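Local coordinates for prepilin (PDB 3FHV), which is the type IVb pilin PilS, probably the building block of the Salmonella typhi pilus, here as its soluble globular part, and interacts with the host chloride channel CFTR, at residues Ala63-Trp66 with Gln72-Val75; Asn13-Ala18 with Ser109-Thr114; Gly8-Asn13 with Asn67-Gln72. All coordinates share one frame; numbering follows the deposited sequence.

Contact 1 of 3, residues Ala63-Trp66 with Gln72-Val75; sequences ATLW and QIVV
Ile73 N donates to Leu65 O across the two strands, 2.9 Å between N and O and nearly straight at hydrogen (174°). The short strand segments run at 117° to each other, well short of a true antiparallel alignment. On the inner side of this bond the two apolar side chains lean together, Leu65 CD2 lying 3.7 Å from Ile73 CG2. With CG1 of Ile73 anti to the carbonyl carbon, its CD1 methyl passes along the Trp66 carbonyl, while CG2 is left for the leucine.

Where the strands splay, a water takes over the bridging. It accepts from Leu65 N at 2.9 Å, donates to Ile73 O at 2.7 Å, and accepts from Gln72 NE2 at 3.0 Å, a three-way link joining both backbones to one side chain. Gln72 gets there by running out extended, CG anti to its own N (chi1 -174°), so that the amide reaches back past Leu65 O and crosses Thr64 at about a right angle; NE2 lies 3.8 Å from Thr64 CG2. The Trp66 indole lies near the aliphatic base of Gln72, though the detail of this approach is doubtful, and its NE1 is bonded to Ser55 on the next strand.

Beyond this shell, Leu17 and Tyr14 of helix 8-25, together with Met52, close over Leu65 and Ile73, whereas Gln72 pairs with Asn94 of strand 88-96. The whole is a beta hairpin whose strands, 62-66 and 72-78, diverge from the loop, within the antiparallel sheet packed on the N-terminal helix that characterises the globular head of type IV pilins.

Contact 2 of 3, residues Asn13-Ala18 with Ser109-Thr114; sequences NYQTLA and SRSGGT
Gln15, on a helical turn, comes closest in backbone to Gly113, 7.9 Å between CA atoms, just past the point where Gly112 leaves the end of helix 98-111 with positive phi (70°). That gap is bridged by one pair of side chains, Gln15 and Ser111. Gln15 is stretched beyond CG, with CG anti to the carbonyl carbon (chi1 -72°), which carries its amide out from helix 8-25 to the serine. Ser111 comes to meet it with its CB directed at the helix.

The meeting is by van der Waals touch: Ser111 OG lies 3.4 Å from Gln15 CD, and Ser111 CB is equally near the amide nitrogen, 3.4 Å from Gln15 NE2. The serine oxygen is also 3.4 Å from Gln15 NE2, but the angle is too poor for a hydrogen bond. The interface is small, 75 Å² over both sides, and lies at the surface.

Met108 of helix 98-111 touches Gln15, Tyr14 and Thr114, and the ring of Tyr14 points into the core, where its OH bonds to Thr93. Ala18 and Thr114 both rest on Tyr154 of strand 148-154. The contact is thus the outer margin of the place where the end of helix 98-111 and its following loop meet helix 8-25, next to strand 148-154.

Contact 3 of 3, residues Gly8-Asn13 with Asn67-Gln72; sequences GTELTN and NSWGGQ
A short, charged hydrogen bond at the protein surface marks this contact: Ser68 OG donates to Glu10 OE2 at 2.6 Å. The carboxylate receives it on its anti lone pair, on the side away from OE1. Glu10 reaches the serine by bending: chi2 turns to 67°, which folds the acid round. CG itself, set by chi1 anti to the carbonyl carbon, meets the second partner, Trp69, whose CH2 comes within 3.5 Å of Glu10 CG. The glutamate and indole cross at about a right angle, with carboxylate and ring planes 38° apart. Ser68 CB sits over the centre of one face of the same ring, 4.0 Å above its plane, so Ser68 and Trp69 also pack on each other.

What fixes them is the loop itself. Asn67 to Gly70 form a type I beta turn, with Gly70 N bonded to Asn67 O at 3.1 Å. The side chain of Asn67 ties the turn from within: OD1 accepts from Trp69 N at 2.9 Å, an Asx turn, and from Gly71 N at 2.8 Å, the two N-H groups approaching from opposite faces of the amide plane. ND2 of the same residue is spent on Asn94 O and Thr93 OG1, so Asn67 anchors the loop to the neighbouring strand. Asn67 N, bonded to Gly71 O, closes the base of the hairpin loop.

The contact joins the first turns of helix 8-25 to the loop linking strands 62-66 and 72-78. Helix 98-111 lies alongside, its Ile104 touching both Glu10 and Trp69 while Ala100 adds to the tryptophan's cover. On another side of helix 8-25, Thr9 OG1 bonds to Asp57 O and Thr12 OG1 to Gly61 O, both of the second subunit.

How the contacts relate
Contact 1 pairs the two strands of a hairpin whose connecting loop is one side of contact 3; the two share Gln72, and their centres are about 10 Å apart. Contacts 2 and 3 follow one another along helix 8-25, sharing Asn13, with centres about 13 Å apart. Contact 2 lies about 17 Å from contact 1, centre to centre, yet its helix packs directly on the hairpin: Leu17 CD2 is 3.7 Å from Val75 CG2, and Tyr14 CE1 is 3.8 Å from Ile73 CD1. Tyr14 OH also approaches Asn67 CB (3.5 Å), so this helix meets strand and loop alike. Its segments in contacts 2 and 3 touch the second subunit as well.

Contact 1 of 3, residues Ala63-Trp66 with Gln72-Val75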
loop_
_atom_site.group_PDB
_atom_site.type_symbol
_atom_site.label_atom_id
_atom_site.label_comp_id
_atom_site.label_asym_id
_atom_site.label_seq_id
_atom_site.Cartn_x
_atom_site.Cartn_y
_atom_site.Cartn_z
ATOM N N ALA A 63 14.621 -5.106 11.825
ATOM C CA ALA A 63 13.751 -5.890 10.967
ATOM C C ALA A 63 14.353 -6.002 9.573
ATOM O O ALA A 63 14.949 -5.046 9.062
ATOM C CB ALA A 63 12.382 -5.240 10.887
ATOM N N THR A 64 14.196 -7.175 8.967
ATOM C CA THR A 64 14.693 -7.418 7.623
ATOM C C THR A 64 13.527 -7.784 6.706
ATOM O O THR A 64 12.483 -8.265 7.164
ATOM C CB THR A 64 15.746 -8.531 7.612
ATOM O OG1 THR A 64 15.282 -9.642 8.391
ATOM C CG2 THR A 64 17.052 -8.019 8.192
ATOM N N LEU A 65 13.718 -7.559 5.412
ATOM C CA LEU A 65 12.682 -7.806 4.410
ATOM C C LEU A 65 13.108 -8.920 3.464
ATOM O O LEU A 65 14.278 -9.017 3.105
ATOM C CB LEU A 65 12.459 -6.510 3.631
ATOM C CG LEU A 65 11.162 -6.319 2.860
ATOM C CD1 LEU A 65 9.972 -6.450 3.806
ATOM C CD2 LEU A 65 11.188 -4.943 2.213
ATOM N N TRP A 66 12.166 -9.770 3.076
ATOM C CA TRP A 66 12.472 -10.884 2.186
ATOM C C TRP A 66 11.516 -10.888 1.003
ATOM O O TRP A 66 10.387 -10.407 1.111
ATOM C CB TRP A 66 12.385 -12.211 2.941
ATOM C CG TRP A 66 13.291 -12.286 4.131
ATOM C CD1 TRP A 66 12.928 -12.209 5.444
ATOM C CD2 TRP A 66 14.714 -12.451 4.117
ATOM N NE1 TRP A 66 14.036 -12.317 6.249
ATOM C CE2 TRP A 66 15.146 -12.467 5.459
ATOM C CE3 TRP A 66 15.665 -12.588 3.102
ATOM C CZ2 TRP A 66 16.486 -12.614 5.811
ATOM C CZ3 TRP A 66 16.995 -12.734 3.454
ATOM C CH2 TRP A 66 17.393 -12.745 4.796
ATOM N N GLN A 72 16.917 -11.774 0.147
ATOM C CA GLN A 72 16.737 -10.536 0.897
ATOM C C GLN A 72 16.395 -9.325 0.029
ATOM O O GLN A 72 16.848 -9.213 -1.112
ATOM C CB GLN A 72 17.989 -10.241 1.738
ATOM C CG GLN A 72 17.828 -9.038 2.665
ATOM C CD GLN A 72 18.953 -8.890 3.675
ATOM O OE1 GLN A 72 20.059 -9.385 3.471
ATOM N NE2 GLN A 72 18.676 -8.183 4.765
ATOM N N ILE A 73 15.560 -8.442 0.573
ATOM C CA ILE A 73 15.179 -7.204 -0.106
ATOM C C ILE A 73 15.778 -6.102 0.766
ATOM O O ILE A 73 15.596 -6.109 1.985
ATOM C CB ILE A 73 13.640 -6.990 -0.144
ATOM C CG1 ILE A 73 12.959 -8.093 -0.961
ATOM C CG2 ILE A 73 13.318 -5.615 -0.767
ATOM C CD1 ILE A 73 11.444 -8.055 -0.879
ATOM N N VAL A 74 16.500 -5.176 0.151
ATOM C CA VAL A 74 17.090 -4.073 0.898
ATOM C C VAL A 74 16.833 -2.732 0.211
ATOM O O VAL A 74 17.053 -2.588 -0.997
ATOM C CB VAL A 74 18.619 -4.246 1.064
ATOM C CG1 VAL A 74 19.176 -3.104 1.918
ATOM C CG2 VAL A 74 18.935 -5.599 1.703
ATOM N N VAL A 75 16.335 -1.771 0.984
ATOM C CA VAL A 75 16.081 -0.419 0.501
ATOM C C VAL A 75 17.249 0.369 1.065
ATOM O O VAL A 75 17.438 0.422 2.282
ATOM C CB VAL A 75 14.766 0.160 1.060
ATOM C CG1 VAL A 75 14.589 1.608 0.588
ATOM C CG2 VAL A 75 13.585 -0.695 0.586
HETATM O O HOH W 1 16.233 -6.508 4.577
#

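Contact 2 of 3, residues Asn13-Ala18 with Ser109-Thr114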
loop_
_atom_site.group_PDB
_atom_site.type_symbol
_atom_site.label_atom_id
_atom_site.label_comp_id
_atom_site.label_asym_id
_atom_site.label_seq_id
_atom_site.Cartn_x
_atom_site.Cartn_y
_atom_site.Cartn_z
ATOM N N ASN A 13 4.465 -5.299 -5.000
ATOM C CA ASN A 13 5.176 -5.073 -3.744
ATOM C C ASN A 13 6.314 -4.080 -3.915
ATOM O O ASN A 13 6.474 -3.173 -3.101
ATOM C CB ASN A 13 5.719 -6.393 -3.161
ATOM C CG ASN A 13 4.663 -7.170 -2.389
ATOM O OD1 ASN A 13 3.705 -6.590 -1.880
ATOM N ND2 ASN A 13 4.852 -8.480 -2.274
ATOM N N TYR A 14 7.106 -4.242 -4.973
ATOM C CA TYR A 14 8.217 -3.324 -5.197
ATOM C C TYR A 14 7.711 -1.935 -5.562
ATOM O O TYR A 14 8.266 -0.934 -5.128
ATOM C CB TYR A 14 9.139 -3.847 -6.306
ATOM C CG TYR A 14 9.756 -5.186 -5.970
ATOM C CD1 TYR A 14 10.387 -5.394 -4.740
ATOM C CD2 TYR A 14 9.666 -6.256 -6.856
ATOM C CE1 TYR A 14 10.906 -6.649 -4.399
ATOM C CE2 TYR A 14 10.179 -7.504 -6.527
ATOM C CZ TYR A 14 10.789 -7.696 -5.300
ATOM O OH TYR A 14 11.258 -8.938 -4.961
ATOM N N GLN A 15 6.652 -1.874 -6.359
ATOM C CA GLN A 15 6.120 -0.586 -6.774
ATOM C C GLN A 15 5.571 0.196 -5.587
ATOM O O GLN A 15 5.848 1.394 -5.446
ATOM C CB GLN A 15 5.046 -0.780 -7.857
ATOM C CG GLN A 15 5.634 -1.192 -9.207
ATOM C CD GLN A 15 4.579 -1.588 -10.225
ATOM O OE1 GLN A 15 3.407 -1.283 -10.060
ATOM N NE2 GLN A 15 4.998 -2.266 -11.289
ATOM N N THR A 16 4.817 -0.479 -4.724
ATOM C CA THR A 16 4.253 0.186 -3.558
ATOM C C THR A 16 5.329 0.539 -2.534
ATOM O O THR A 16 5.259 1.595 -1.906
ATOM C CB THR A 16 3.137 -0.670 -2.884
ATOM O OG1 THR A 16 3.614 -1.994 -2.627
ATOM C CG2 THR A 16 1.909 -0.752 -3.779
ATOM N N LEU A 17 6.316 -0.344 -2.361
ATOM C CA LEU A 17 7.410 -0.091 -1.426
ATOM C C LEU A 17 8.128 1.182 -1.878
ATOM O O LEU A 17 8.486 2.030 -1.059
ATOM C CB LEU A 17 8.396 -1.277 -1.396
ATOM C CG LEU A 17 9.639 -1.131 -0.501
ATOM C CD1 LEU A 17 9.222 -0.899 0.944
ATOM C CD2 LEU A 17 10.517 -2.370 -0.625
ATOM N N ALA A 18 8.316 1.325 -3.186
ATOM C CA ALA A 18 8.965 2.516 -3.733
ATOM C C ALA A 18 8.116 3.753 -3.434
ATOM O O ALA A 18 8.631 4.767 -2.972
ATOM C CB ALA A 18 9.162 2.367 -5.249
ATOM N N SER A 109 9.788 -1.704 -15.775
ATOM C CA SER A 109 10.119 -0.820 -16.891
ATOM C C SER A 109 8.837 -0.178 -17.426
ATOM O O SER A 109 8.766 1.037 -17.604
ATOM C CB SER A 109 10.787 -1.601 -18.025
ATOM O OG SER A 109 11.017 -0.757 -19.147
ATOM N N ARG A 110 7.825 -1.006 -17.673
ATOM C CA ARG A 110 6.544 -0.531 -18.198
ATOM C C ARG A 110 5.819 0.368 -17.205
ATOM O O ARG A 110 5.192 1.358 -17.592
ATOM C CB ARG A 110 5.641 -1.714 -18.557
ATOM C CG ARG A 110 6.224 -2.635 -19.620
ATOM C CD ARG A 110 5.291 -3.806 -19.927
ATOM N NE ARG A 110 5.974 -4.822 -20.729
ATOM C CZ ARG A 110 5.438 -5.981 -21.104
ATOM N NH1 ARG A 110 4.195 -6.293 -20.753
ATOM N NH2 ARG A 110 6.150 -6.829 -21.838
ATOM N N SER A 111 5.891 0.011 -15.929
ATOM C CA SER A 111 5.263 0.798 -14.878
ATOM C C SER A 111 5.779 2.237 -14.988
ATOM O O SER A 111 5.077 3.197 -14.658
ATOM C CB SER A 111 5.615 0.206 -13.512
ATOM O OG SER A 111 4.946 0.893 -12.471
ATOM N N GLY A 112 7.023 2.368 -15.447
ATOM C CA GLY A 112 7.636 3.671 -15.648
ATOM C C GLY A 112 8.022 4.543 -14.462
ATOM O O GLY A 112 8.420 5.689 -14.661
ATOM N N GLY A 113 7.937 4.024 -13.242
ATOM C CA GLY A 113 8.271 4.843 -12.085
ATOM C C GLY A 113 9.717 4.916 -11.613
ATOM O O GLY A 113 10.051 5.761 -10.776
ATOM N N THR A 114 10.584 4.049 -12.122
ATOM C CA THR A 114 11.976 4.070 -11.684
ATOM C C THR A 114 12.811 5.057 -12.481
ATOM O O THR A 114 12.363 5.609 -13.493
ATOM C CB THR A 114 12.662 2.689 -11.848
ATOM O OG1 THR A 114 13.038 2.505 -13.219
ATOM C CG2 THR A 114 11.714 1.566 -11.443
#

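Contact 3 of 3, residues Gly8-Asn13 with Asn67-Gln72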
loop_
_atom_site.group_PDB
_atom_site.type_symbol
_atom_site.label_atom_id
_atom_site.label_comp_id
_atom_site.label_asym_id
_atom_site.label_seq_id
_atom_site.Cartn_x
_atom_site.Cartn_y
_atom_site.Cartn_z
ATOM N N GLY A 8 3.032 -11.216 -10.180
ATOM C CA GLY A 8 2.153 -10.069 -10.047
ATOM C C GLY A 8 2.226 -9.416 -8.677
ATOM O O GLY A 8 2.307 -8.191 -8.575
ATOM N N THR A 9 2.194 -10.227 -7.623
ATOM C CA THR A 9 2.263 -9.704 -6.259
ATOM C C THR A 9 3.612 -9.035 -6.046
ATOM O O THR A 9 3.695 -7.937 -5.502
ATOM C CB THR A 9 2.120 -10.827 -5.200
ATOM O OG1 THR A 9 0.835 -11.440 -5.331
ATOM C CG2 THR A 9 2.254 -10.252 -3.778
ATOM N N GLU A 10 4.662 -9.717 -6.490
ATOM C CA GLU A 10 6.019 -9.226 -6.352
ATOM C C GLU A 10 6.185 -7.847 -6.985
ATOM O O GLU A 10 6.759 -6.937 -6.376
ATOM C CB GLU A 10 6.993 -10.227 -6.985
ATOM C CG GLU A 10 7.078 -11.585 -6.267
ATOM C CD GLU A 10 5.792 -12.419 -6.359
ATOM O OE1 GLU A 10 5.041 -12.280 -7.348
ATOM O OE2 GLU A 10 5.544 -13.234 -5.446
ATOM N N LEU A 11 5.670 -7.690 -8.202
ATOM C CA LEU A 11 5.766 -6.421 -8.914
ATOM C C LEU A 11 5.060 -5.317 -8.127
ATOM O O LEU A 11 5.595 -4.223 -7.933
ATOM C CB LEU A 11 5.137 -6.552 -10.301
ATOM C CG LEU A 11 5.274 -5.341 -11.222
ATOM C CD1 LEU A 11 6.735 -5.133 -11.603
ATOM C CD2 LEU A 11 4.439 -5.564 -12.471
ATOM N N THR A 12 3.854 -5.618 -7.668
ATOM C CA THR A 12 3.078 -4.664 -6.896
ATOM C C THR A 12 3.790 -4.315 -5.589
ATOM O O THR A 12 3.730 -3.169 -5.126
ATOM C CB THR A 12 1.678 -5.233 -6.585
ATOM O OG1 THR A 12 1.009 -5.510 -7.821
ATOM C CG2 THR A 12 0.845 -4.226 -5.768
ATOM N N ASN A 13 4.465 -5.299 -5.000
ATOM C CA ASN A 13 5.176 -5.073 -3.744
ATOM C C ASN A 13 6.314 -4.080 -3.915
ATOM O O ASN A 13 6.474 -3.173 -3.101
ATOM C CB ASN A 13 5.719 -6.393 -3.161
ATOM C CG ASN A 13 4.663 -7.170 -2.389
ATOM O OD1 ASN A 13 3.705 -6.590 -1.880
ATOM N ND2 ASN A 13 4.852 -8.480 -2.274
ATOM N N ASN A 67 11.960 -11.431 -0.125
ATOM C CA ASN A 67 11.058 -11.635 -1.243
ATOM C C ASN A 67 10.401 -13.008 -1.168
ATOM O O ASN A 67 10.655 -13.793 -0.245
ATOM C CB ASN A 67 11.775 -11.446 -2.594
ATOM C CG ASN A 67 12.951 -12.398 -2.800
ATOM O OD1 ASN A 67 12.908 -13.564 -2.410
ATOM N ND2 ASN A 67 13.996 -11.900 -3.462
ATOM N N SER A 68 9.535 -13.280 -2.132
ATOM C CA SER A 68 8.812 -14.549 -2.178
ATOM C C SER A 68 9.675 -15.803 -2.171
ATOM O O SER A 68 9.221 -16.871 -1.752
ATOM C CB SER A 68 7.914 -14.578 -3.412
ATOM O OG SER A 68 6.903 -13.598 -3.306
ATOM N N TRP A 69 10.915 -15.685 -2.627
ATOM C CA TRP A 69 11.784 -16.850 -2.698
ATOM C C TRP A 69 12.813 -16.969 -1.585
ATOM O O TRP A 69 13.674 -17.845 -1.626
ATOM C CB TRP A 69 12.466 -16.863 -4.064
ATOM C CG TRP A 69 11.451 -16.779 -5.164
ATOM C CD1 TRP A 69 10.716 -17.804 -5.686
ATOM C CD2 TRP A 69 10.995 -15.588 -5.810
ATOM N NE1 TRP A 69 9.822 -17.323 -6.619
ATOM C CE2 TRP A 69 9.973 -15.965 -6.714
ATOM C CE3 TRP A 69 11.346 -14.237 -5.713
ATOM C CZ2 TRP A 69 9.302 -15.038 -7.516
ATOM C CZ3 TRP A 69 10.677 -13.313 -6.513
ATOM C CH2 TRP A 69 9.665 -13.721 -7.401
ATOM N N GLY A 70 12.722 -16.103 -0.580
ATOM C CA GLY A 70 13.682 -16.179 0.509
ATOM C C GLY A 70 14.941 -15.359 0.265
ATOM O O GLY A 70 15.902 -15.458 1.017
ATOM N N GLY A 71 14.949 -14.573 -0.807
ATOM C CA GLY A 71 16.089 -13.711 -1.082
ATOM C C GLY A 71 15.856 -12.405 -0.340
ATOM O O GLY A 71 14.715 -11.951 -0.214
ATOM N N GLN A 72 16.917 -11.774 0.147
ATOM C CA GLN A 72 16.737 -10.536 0.897
ATOM C C GLN A 72 16.395 -9.325 0.029
ATOM O O GLN A 72 16.848 -9.213 -1.112
ATOM C CB GLN A 72 17.989 -10.241 1.738
ATOM C CG GLN A 72 17.828 -9.038 2.665
ATOM C CD GLN A 72 18.953 -8.890 3.675
ATOM O OE1 GLN A 72 20.059 -9.385 3.471
ATOM N NE2 GLN A 72 18.676 -8.183 4.765
#